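Local coordinates for protein transcriptional regulator (Streptococcus dysgalactiae, PDB 4YV9) that probably binds DNA through a helix-turn-helix domain and senses SHP pheromone peptides through a helical repeat domain, as a quorum-sensing transcriptional regulator, at residues R10-G15 with L55-D60; M167-A172 with S204-E209; N190-S195 with T225-V230. All coordinates share one frame; numbering follows the deposited sequence.

Interaction 1 (R10-G15 with L55-D60); sequences RRLRQG and LNITID. With SO4 (sulfate ion), chain M.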
loop_
_atom_site.group_PDB
_atom_site.type_symbol
_atom_site.label_atom_id
_atom_site.label_comp_id
_atom_site.label_asym_id
_atom_site.label_seq_id
_atom_site.Cartn_x
_atom_site.Cartn_y
_atom_site.Cartn_z
ATOM N N ARG B 10 -5.809 -24.838 5.701
ATOM C CA ARG B 10 -6.992 -25.431 6.313
ATOM C C ARG B 10 -7.850 -24.380 7.001
ATOM O O ARG B 10 -9.061 -24.350 6.820
ATOM C CB ARG B 10 -6.584 -26.507 7.320
ATOM C CG ARG B 10 -7.728 -27.094 8.131
ATOM C CD ARG B 10 -7.187 -28.134 9.118
ATOM N NE ARG B 10 -8.058 -28.321 10.277
ATOM C CZ ARG B 10 -7.828 -29.192 11.260
ATOM N NH1 ARG B 10 -6.749 -29.964 11.229
ATOM N NH2 ARG B 10 -8.676 -29.289 12.277
ATOM N N ARG B 11 -7.210 -23.541 7.813
ATOM C CA ARG B 11 -7.911 -22.501 8.549
ATOM C C ARG B 11 -8.598 -21.517 7.609
ATOM O O ARG B 11 -9.750 -21.149 7.807
ATOM C CB ARG B 11 -6.942 -21.749 9.462
ATOM C CG ARG B 11 -7.589 -20.635 10.274
ATOM C CD ARG B 11 -6.620 -20.040 11.290
ATOM N NE ARG B 11 -5.471 -19.399 10.656
ATOM C CZ ARG B 11 -5.456 -18.138 10.235
ATOM N NH1 ARG B 11 -6.534 -17.373 10.374
ATOM N NH2 ARG B 11 -4.362 -17.642 9.671
ATOM N N LEU B 12 -7.883 -21.079 6.590
ATOM C CA LEU B 12 -8.456 -20.098 5.674
ATOM C C LEU B 12 -9.607 -20.707 4.862
ATOM O O LEU B 12 -10.653 -20.084 4.676
ATOM C CB LEU B 12 -7.367 -19.544 4.762
ATOM C CG LEU B 12 -6.338 -18.672 5.480
ATOM C CD1 LEU B 12 -5.132 -18.442 4.598
ATOM C CD2 LEU B 12 -6.950 -17.345 5.875
ATOM N N ARG B 13 -9.419 -21.940 4.411
ATOM C CA ARG B 13 -10.443 -22.649 3.645
ATOM C C ARG B 13 -11.718 -22.928 4.443
ATOM O O ARG B 13 -12.818 -22.630 3.984
ATOM C CB ARG B 13 -9.894 -23.975 3.113
ATOM C CG ARG B 13 -10.975 -24.847 2.501
ATOM C CD ARG B 13 -10.513 -26.287 2.200
ATOM N NE ARG B 13 -10.098 -27.042 3.385
ATOM C CZ ARG B 13 -10.926 -27.664 4.221
ATOM N NH1 ARG B 13 -12.240 -27.621 4.021
ATOM N NH2 ARG B 13 -10.439 -28.330 5.266
ATOM N N GLN B 14 -11.570 -23.521 5.626
ATOM C CA GLN B 14 -12.708 -23.699 6.521
ATOM C C GLN B 14 -13.326 -22.355 6.885
ATOM O O GLN B 14 -14.544 -22.234 7.013
ATOM C CB GLN B 14 -12.290 -24.454 7.784
ATOM C CG GLN B 14 -11.844 -25.893 7.498
ATOM C CD GLN B 14 -11.373 -26.619 8.743
ATOM O OE1 GLN B 14 -10.852 -26.008 9.667
ATOM N NE2 GLN B 14 -11.561 -27.931 8.773
ATOM N N GLY B 15 -12.482 -21.344 7.037
ATOM C CA GLY B 15 -12.944 -20.011 7.373
ATOM C C GLY B 15 -13.853 -19.410 6.309
ATOM O O GLY B 15 -14.667 -18.530 6.605
ATOM N N LEU B 55 -9.593 -19.926 -3.727
ATOM C CA LEU B 55 -10.089 -19.244 -2.534
ATOM C C LEU B 55 -10.008 -17.717 -2.618
ATOM O O LEU B 55 -10.330 -17.034 -1.644
ATOM C CB LEU B 55 -9.307 -19.718 -1.301
ATOM C CG LEU B 55 -9.403 -21.215 -0.977
ATOM C CD1 LEU B 55 -8.323 -21.599 0.061
ATOM C CD2 LEU B 55 -10.784 -21.554 -0.447
ATOM N N ASN B 56 -9.573 -17.193 -3.768
ATOM C CA ASN B 56 -9.419 -15.746 -3.998
ATOM C C ASN B 56 -8.487 -15.063 -2.975
ATOM O O ASN B 56 -8.746 -13.945 -2.503
ATOM C CB ASN B 56 -10.785 -15.065 -4.014
ATOM C CG ASN B 56 -11.642 -15.522 -5.192
ATOM O OD1 ASN B 56 -11.247 -15.367 -6.348
ATOM N ND2 ASN B 56 -12.799 -16.109 -4.901
ATOM N N ILE B 57 -7.429 -15.782 -2.633
ATOM C CA ILE B 57 -6.362 -15.309 -1.756
ATOM C C ILE B 57 -5.082 -15.376 -2.569
ATOM O O ILE B 57 -4.817 -16.363 -3.257
ATOM C CB ILE B 57 -6.212 -16.178 -0.484
ATOM C CG1 ILE B 57 -7.538 -16.272 0.271
ATOM C CG2 ILE B 57 -5.102 -15.627 0.427
ATOM C CD1 ILE B 57 -7.586 -17.406 1.276
ATOM N N THR B 58 -4.307 -14.313 -2.550
ATOM C CA THR B 58 -3.038 -14.350 -3.235
ATOM C C THR B 58 -1.955 -14.760 -2.214
ATOM O O THR B 58 -2.127 -14.561 -1.005
ATOM C CB THR B 58 -2.750 -13.005 -3.881
ATOM O OG1 THR B 58 -1.385 -12.951 -4.300
ATOM C CG2 THR B 58 -3.050 -11.887 -2.897
ATOM N N ILE B 59 -0.864 -15.351 -2.697
ATOM C CA ILE B 59 0.121 -15.971 -1.809
ATOM C C ILE B 59 0.747 -14.953 -0.848
ATOM O O ILE B 59 1.185 -15.316 0.239
ATOM C CB ILE B 59 1.233 -16.710 -2.618
ATOM C CG1 ILE B 59 2.263 -17.382 -1.690
ATOM C CG2 ILE B 59 1.931 -15.775 -3.577
ATOM C CD1 ILE B 59 1.698 -18.524 -0.845
ATOM N N ASP B 60 0.757 -13.672 -1.202
ATOM C CA ASP B 60 1.324 -12.684 -0.267
ATOM C C ASP B 60 0.388 -12.446 0.921
ATOM O O ASP B 60 0.830 -12.254 2.057
ATOM C CB ASP B 60 1.638 -11.366 -0.974
ATOM C CG ASP B 60 0.486 -10.854 -1.820
ATOM O OD1 ASP B 60 -0.064 -11.647 -2.602
ATOM O OD2 ASP B 60 0.146 -9.651 -1.719
HETATM S S SO4 M . -13.861 -29.498 6.621
HETATM O O1 SO4 M . -12.403 -29.431 6.679
HETATM O O2 SO4 M . -14.453 -28.428 7.424
HETATM O O3 SO4 M . -14.311 -29.346 5.237
HETATM O O4 SO4 M . -14.297 -30.790 7.138
#

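Interaction 2 (M167-A172 with S204-E209); sequences MVTSFA and SHYLIE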
loop_
_atom_site.group_PDB
_atom_site.type_symbol
_atom_site.label_atom_id
_atom_site.label_comp_id
_atom_site.label_asym_id
_atom_site.label_seq_id
_atom_site.Cartn_x
_atom_site.Cartn_y
_atom_site.Cartn_z
HETATM N N MSE B 167 15.687 4.979 -10.575
HETATM C CA MSE B 167 14.655 4.407 -9.714
HETATM C C MSE B 167 13.231 4.719 -10.171
HETATM O O MSE B 167 12.382 3.825 -10.206
HETATM C CB MSE B 167 14.833 4.898 -8.281
HETATM C CG MSE B 167 13.667 4.561 -7.369
HETATM SE SE MSE B 167 13.885 5.502 -5.650
HETATM C CE MSE B 167 13.652 7.328 -6.299
ATOM N N VAL B 168 12.973 5.978 -10.531
ATOM C CA VAL B 168 11.626 6.367 -10.949
ATOM C C VAL B 168 11.205 5.724 -12.270
ATOM O O VAL B 168 10.014 5.563 -12.534
ATOM C CB VAL B 168 11.483 7.901 -11.083
ATOM C CG1 VAL B 168 11.542 8.545 -9.749
ATOM C CG2 VAL B 168 12.555 8.472 -11.987
ATOM N N THR B 169 12.175 5.341 -13.093
ATOM C CA THR B 169 11.853 4.750 -14.385
ATOM C C THR B 169 11.930 3.218 -14.380
ATOM O O THR B 169 11.527 2.566 -15.353
ATOM C CB THR B 169 12.776 5.311 -15.500
ATOM O OG1 THR B 169 14.146 5.034 -15.188
ATOM C CG2 THR B 169 12.595 6.820 -15.632
ATOM N N SER B 170 12.384 2.644 -13.274
ATOM C CA SER B 170 12.613 1.207 -13.207
ATOM C C SER B 170 12.081 0.520 -11.952
ATOM O O SER B 170 12.578 -0.535 -11.585
ATOM C CB SER B 170 14.114 0.925 -13.309
ATOM O OG SER B 170 14.715 1.722 -14.314
ATOM N N PHE B 171 11.096 1.095 -11.277
ATOM C CA PHE B 171 10.577 0.422 -10.089
ATOM C C PHE B 171 9.346 -0.366 -10.488
ATOM O O PHE B 171 8.699 -0.055 -11.489
ATOM C CB PHE B 171 10.239 1.409 -8.969
ATOM C CG PHE B 171 8.983 2.187 -9.214
ATOM C CD1 PHE B 171 9.005 3.336 -9.991
ATOM C CD2 PHE B 171 7.774 1.761 -8.680
ATOM C CE1 PHE B 171 7.835 4.044 -10.234
ATOM C CE2 PHE B 171 6.620 2.465 -8.911
ATOM C CZ PHE B 171 6.640 3.605 -9.692
ATOM N N ALA B 172 9.010 -1.380 -9.704
ATOM C CA ALA B 172 7.847 -2.194 -10.035
ATOM C C ALA B 172 6.738 -2.024 -9.010
ATOM O O ALA B 172 6.992 -2.045 -7.803
ATOM C CB ALA B 172 8.241 -3.656 -10.148
ATOM N N SER B 204 15.204 20.163 -10.994
ATOM C CA SER B 204 13.935 20.434 -10.322
ATOM C C SER B 204 12.753 20.259 -11.278
ATOM O O SER B 204 11.777 19.589 -10.952
ATOM C CB SER B 204 13.926 21.851 -9.740
ATOM O OG SER B 204 14.976 22.012 -8.812
ATOM N N HIS B 205 12.860 20.860 -12.460
ATOM C CA HIS B 205 11.799 20.795 -13.460
ATOM C C HIS B 205 11.487 19.357 -13.867
ATOM O O HIS B 205 10.323 18.958 -13.875
ATOM C CB HIS B 205 12.168 21.613 -14.695
ATOM C CG HIS B 205 11.103 21.619 -15.742
ATOM N ND1 HIS B 205 11.028 20.667 -16.735
ATOM C CD2 HIS B 205 10.046 22.445 -15.933
ATOM C CE1 HIS B 205 9.980 20.912 -17.502
ATOM N NE2 HIS B 205 9.371 21.989 -17.036
ATOM N N TYR B 206 12.520 18.590 -14.205
ATOM C CA TYR B 206 12.359 17.155 -14.456
ATOM C C TYR B 206 11.601 16.447 -13.326
ATOM O O TYR B 206 10.660 15.704 -13.582
ATOM C CB TYR B 206 13.728 16.486 -14.667
ATOM C CG TYR B 206 13.683 14.960 -14.735
ATOM C CD1 TYR B 206 13.722 14.190 -13.575
ATOM C CD2 TYR B 206 13.609 14.297 -15.955
ATOM C CE1 TYR B 206 13.676 12.804 -13.627
ATOM C CE2 TYR B 206 13.569 12.907 -16.022
ATOM C CZ TYR B 206 13.602 12.167 -14.850
ATOM O OH TYR B 206 13.557 10.790 -14.886
ATOM N N LEU B 207 12.016 16.675 -12.077
ATOM C CA LEU B 207 11.461 15.952 -10.939
ATOM C C LEU B 207 10.004 16.302 -10.670
ATOM O O LEU B 207 9.207 15.448 -10.292
ATOM C CB LEU B 207 12.292 16.225 -9.677
ATOM C CG LEU B 207 13.624 15.488 -9.649
ATOM C CD1 LEU B 207 14.546 16.044 -8.566
ATOM C CD2 LEU B 207 13.381 14.001 -9.456
ATOM N N ILE B 208 9.677 17.572 -10.859
ATOM C CA ILE B 208 8.320 18.067 -10.706
ATOM C C ILE B 208 7.376 17.370 -11.687
ATOM O O ILE B 208 6.297 16.909 -11.313
ATOM C CB ILE B 208 8.289 19.598 -10.922
ATOM C CG1 ILE B 208 8.852 20.302 -9.687
ATOM C CG2 ILE B 208 6.887 20.083 -11.242
ATOM C CD1 ILE B 208 9.378 21.713 -9.986
ATOM N N GLU B 209 7.803 17.279 -12.940
ATOM C CA GLU B 209 7.027 16.565 -13.956
ATOM C C GLU B 209 6.837 15.080 -13.587
ATOM O O GLU B 209 5.726 14.560 -13.673
ATOM C CB GLU B 209 7.701 16.709 -15.322
ATOM C CG GLU B 209 6.994 15.994 -16.450
ATOM C CD GLU B 209 7.477 14.565 -16.633
ATOM O OE1 GLU B 209 8.545 14.221 -16.082
ATOM O OE2 GLU B 209 6.783 13.796 -17.320
#

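Interaction 3 (N190-S195 with T225-V230); sequences NCLIIS and TVFLYV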
loop_
_atom_site.group_PDB
_atom_site.type_symbol
_atom_site.label_atom_id
_atom_site.label_comp_id
_atom_site.label_asym_id
_atom_site.label_seq_id
_atom_site.Cartn_x
_atom_site.Cartn_y
_atom_site.Cartn_z
ATOM N N ASN B 190 12.198 14.103 -2.073
ATOM C CA ASN B 190 13.440 14.325 -1.324
ATOM C C ASN B 190 14.546 14.852 -2.240
ATOM O O ASN B 190 15.279 15.767 -1.885
ATOM C CB ASN B 190 13.889 13.027 -0.630
ATOM C CG ASN B 190 15.088 13.235 0.304
ATOM O OD1 ASN B 190 14.988 13.933 1.311
ATOM N ND2 ASN B 190 16.214 12.606 -0.018
ATOM N N CYS B 191 14.655 14.283 -3.435
ATOM C CA CYS B 191 15.668 14.758 -4.366
ATOM C C CYS B 191 15.325 16.155 -4.871
ATOM O O CYS B 191 16.213 16.991 -5.040
ATOM C CB CYS B 191 15.825 13.803 -5.553
ATOM S SG CYS B 191 17.352 14.090 -6.484
ATOM N N LEU B 192 14.040 16.395 -5.116
ATOM C CA LEU B 192 13.573 17.701 -5.571
ATOM C C LEU B 192 13.934 18.792 -4.563
ATOM O O LEU B 192 14.342 19.887 -4.936
ATOM C CB LEU B 192 12.059 17.676 -5.811
ATOM C CG LEU B 192 11.382 19.021 -6.101
ATOM C CD1 LEU B 192 12.035 19.741 -7.287
ATOM C CD2 LEU B 192 9.888 18.858 -6.336
ATOM N N ILE B 193 13.795 18.476 -3.283
ATOM C CA ILE B 193 14.179 19.411 -2.218
ATOM C C ILE B 193 15.654 19.828 -2.327
ATOM O O ILE B 193 15.982 21.019 -2.247
ATOM C CB ILE B 193 13.892 18.795 -0.825
ATOM C CG1 ILE B 193 12.403 18.915 -0.513
ATOM C CG2 ILE B 193 14.710 19.475 0.265
ATOM C CD1 ILE B 193 11.925 17.981 0.591
ATOM N N ILE B 194 16.530 18.849 -2.538
ATOM C CA ILE B 194 17.962 19.101 -2.673
ATOM C C ILE B 194 18.273 19.883 -3.945
ATOM O O ILE B 194 19.111 20.785 -3.951
ATOM C CB ILE B 194 18.753 17.778 -2.672
ATOM C CG1 ILE B 194 18.476 17.005 -1.385
ATOM C CG2 ILE B 194 20.238 18.037 -2.824
ATOM C CD1 ILE B 194 19.200 15.683 -1.295
ATOM N N SER B 195 17.575 19.538 -5.020
ATOM C CA SER B 195 17.775 20.182 -6.308
ATOM C C SER B 195 17.416 21.655 -6.247
ATOM O O SER B 195 18.095 22.497 -6.839
ATOM C CB SER B 195 16.941 19.486 -7.384
ATOM O OG SER B 195 17.474 18.206 -7.654
ATOM N N THR B 225 0.680 16.924 -0.139
ATOM C CA THR B 225 0.809 18.080 0.753
ATOM C C THR B 225 2.251 18.563 0.807
ATOM O O THR B 225 2.511 19.763 0.726
ATOM C CB THR B 225 0.345 17.762 2.163
ATOM O OG1 THR B 225 -1.034 17.390 2.133
ATOM C CG2 THR B 225 0.533 18.977 3.081
ATOM N N VAL B 226 3.187 17.621 0.932
ATOM C CA VAL B 226 4.605 17.973 0.933
ATOM C C VAL B 226 4.989 18.570 -0.419
ATOM O O VAL B 226 5.691 19.578 -0.486
ATOM C CB VAL B 226 5.485 16.740 1.262
ATOM C CG1 VAL B 226 6.951 17.017 0.989
ATOM C CG2 VAL B 226 5.281 16.320 2.729
ATOM N N PHE B 227 4.507 17.957 -1.500
ATOM C CA PHE B 227 4.771 18.467 -2.848
ATOM C C PHE B 227 4.175 19.862 -3.058
ATOM O O PHE B 227 4.757 20.686 -3.756
ATOM C CB PHE B 227 4.231 17.491 -3.888
ATOM C CG PHE B 227 4.584 17.848 -5.308
ATOM C CD1 PHE B 227 5.902 18.074 -5.683
ATOM C CD2 PHE B 227 3.600 17.944 -6.270
ATOM C CE1 PHE B 227 6.226 18.400 -6.989
ATOM C CE2 PHE B 227 3.921 18.269 -7.581
ATOM C CZ PHE B 227 5.237 18.496 -7.934
ATOM N N LEU B 228 3.020 20.137 -2.458
ATOM C CA LEU B 228 2.464 21.495 -2.508
ATOM C C LEU B 228 3.478 22.479 -1.926
ATOM O O LEU B 228 3.699 23.557 -2.465
ATOM C CB LEU B 228 1.146 21.578 -1.731
ATOM C CG LEU B 228 0.475 22.945 -1.634
ATOM C CD1 LEU B 228 0.163 23.484 -3.016
ATOM C CD2 LEU B 228 -0.796 22.799 -0.818
ATOM N N TYR B 229 4.116 22.078 -0.833
ATOM C CA TYR B 229 5.044 22.969 -0.146
ATOM C C TYR B 229 6.316 23.148 -0.965
ATOM O O TYR B 229 6.753 24.256 -1.200
ATOM C CB TYR B 229 5.392 22.438 1.244
ATOM C CG TYR B 229 6.261 23.402 2.023
ATOM C CD1 TYR B 229 7.645 23.415 1.856
ATOM C CD2 TYR B 229 5.702 24.300 2.920
ATOM C CE1 TYR B 229 8.444 24.286 2.559
ATOM C CE2 TYR B 229 6.497 25.173 3.630
ATOM C CZ TYR B 229 7.867 25.162 3.440
ATOM O OH TYR B 229 8.661 26.034 4.136
ATOM N N VAL B 230 6.875 22.031 -1.413
ATOM C CA VAL B 230 8.191 21.996 -2.029
ATOM C C VAL B 230 8.175 22.666 -3.394
ATOM O O VAL B 230 9.086 23.421 -3.752
ATOM C CB VAL B 230 8.672 20.528 -2.162
ATOM C CG1 VAL B 230 9.905 20.437 -3.052
ATOM C CG2 VAL B 230 8.935 19.930 -0.770
#

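Interaction 1 (R10-G15 with L55-D60)
Leu12 and Ile57 make an apolar contact: the CD1 end of Ile57 points at CB of Leu12, 4.1 Å away, while CG of Leu12, anti to its own carbonyl carbon (chi1 -69°), carries the two methyls on toward Phe62 and Thr65 of helix 59-66. One residue along, Arg13 offers its CB to CD1 of Leu55 at 4.2 Å. These two light touches seat helix 6-15 against the turn that closes helix 45-54, where Asn56, at positive phi, forms a Schellman motif, and both lie within the helix-turn-helix region.

Beyond CB, Arg13 leaves the contact. Its chain bends at chi3 (62°), and the guanidinium edge meets a sulfate ion, probably from the crystallisation liquor. NH2 of Arg13 donates to sulfate O1 at 2.7 Å, fairly straight (165°), its NH1 reaches O3 at 3.0 Å, and NE2 of Gln14 also lies 2.7 Å from sulfate O1. On the protein side, Arg13 NE forms a salt bridge with Glu37 and NH1 bonds to the carbonyl of Val18. Arg13 thus divides its chemistry: its root is apolar packing, whereas its charged end is well supplied with acceptors. Glu37 and Val18 should help fix the guanidinium's rotation; the sulfate's share may be particular to the crystal.

Interaction 2 (M167-A172 with S204-E209)
This is a small van der Waals contact of a phenol oxygen with methyl groups in the C-terminal helical domain, where one tyrosine on helix 201-215 reaches across to the end of helix 157-169. The backbones stay well apart, with the CA atoms of Val168 and Leu207 the nearest pair at 9.6 Å, and the long side chain of Tyr206 spans the distance. Its CG stands anti to the backbone N (chi1 172°), which sends the ring out from its helix until the phenol oxygen arrives among methyl groups.

Val168 comes from the opposite direction and sets its CG2 branch 3.8 Å from Tyr206 OH. Thr169 crosses the tyrosine at about a right angle, its methyl CG2 lying 4.2 Å from the same OH. The threonine hydroxyl is turned to its own helix, where OG1 bonds back to the carbonyl of Lys165, with that of Glu166 also within bonding distance, and the methyl CG2 is the part that meets the phenol. Val168 also packs on Val184 and Ser188 of helix 179-197, the helix that comes between these two in the chain. A bridge between second-neighbour helices is consistent with the stacked helices of the TPR-like domain to which both segments belong.

Interaction 3 (N190-S195 with T225-V230)
Leu192, Ile193, Val230 and Phe227 join two nearly parallel helices of the TPR-like C-terminal domain, 179-197 and 221-236. The short segments run at 11° to each other with their axes 10.7 Å apart, and helix 201-215 lies between them in the chain, consistent with the stacked helices of such a domain.

The aliphatic packing centres on Val230, whose two methyls fork between neighbouring residues. CG1, anti to the backbone N (chi1 168°), faces Leu192 and comes within 3.6 Å of its CD2, the two side chains sliding past each other in opposite directions. CG2 turns to Ile193, whose CG1 is also 3.6 Å away, and these side chains cross at about a right angle. Ile193 packs on a modified side chain of the bound peptide as well, as does Val226 from the other helix, so the seam borders the peptide site.

The aromatic part is made by Phe227. Its ring meets the nearly parallel ring of His231, and Ile208 of helix 201-215 also packs on Phe227. Leucine meets this ring at its edge: CD2 of Leu192 lies in the ring plane, 3.7 Å from Phe227 CE1.

In the fold
Interaction 1 belongs to the helix-turn-helix region, and its centre lies about 37 Å from that of interaction 2 and about 42 Å from that of interaction 3, with no touch to either. Interactions 2 and 3 share the helical repeat domain: their centres are about 13 Å apart and their segments alternate along the chain. They meet directly, Leu207 CD1 lying 3.5 Å from Leu192 N, and Ser204 OG 3.5 Å from Ser195 CB. Helix 201-215 thus leans both on helix 157-169 and on the pair joined in interaction 3, where the bound peptide packs. Interactions 1 and 3 each touch the second subunit, although they sit on opposite sides of the chain's centre.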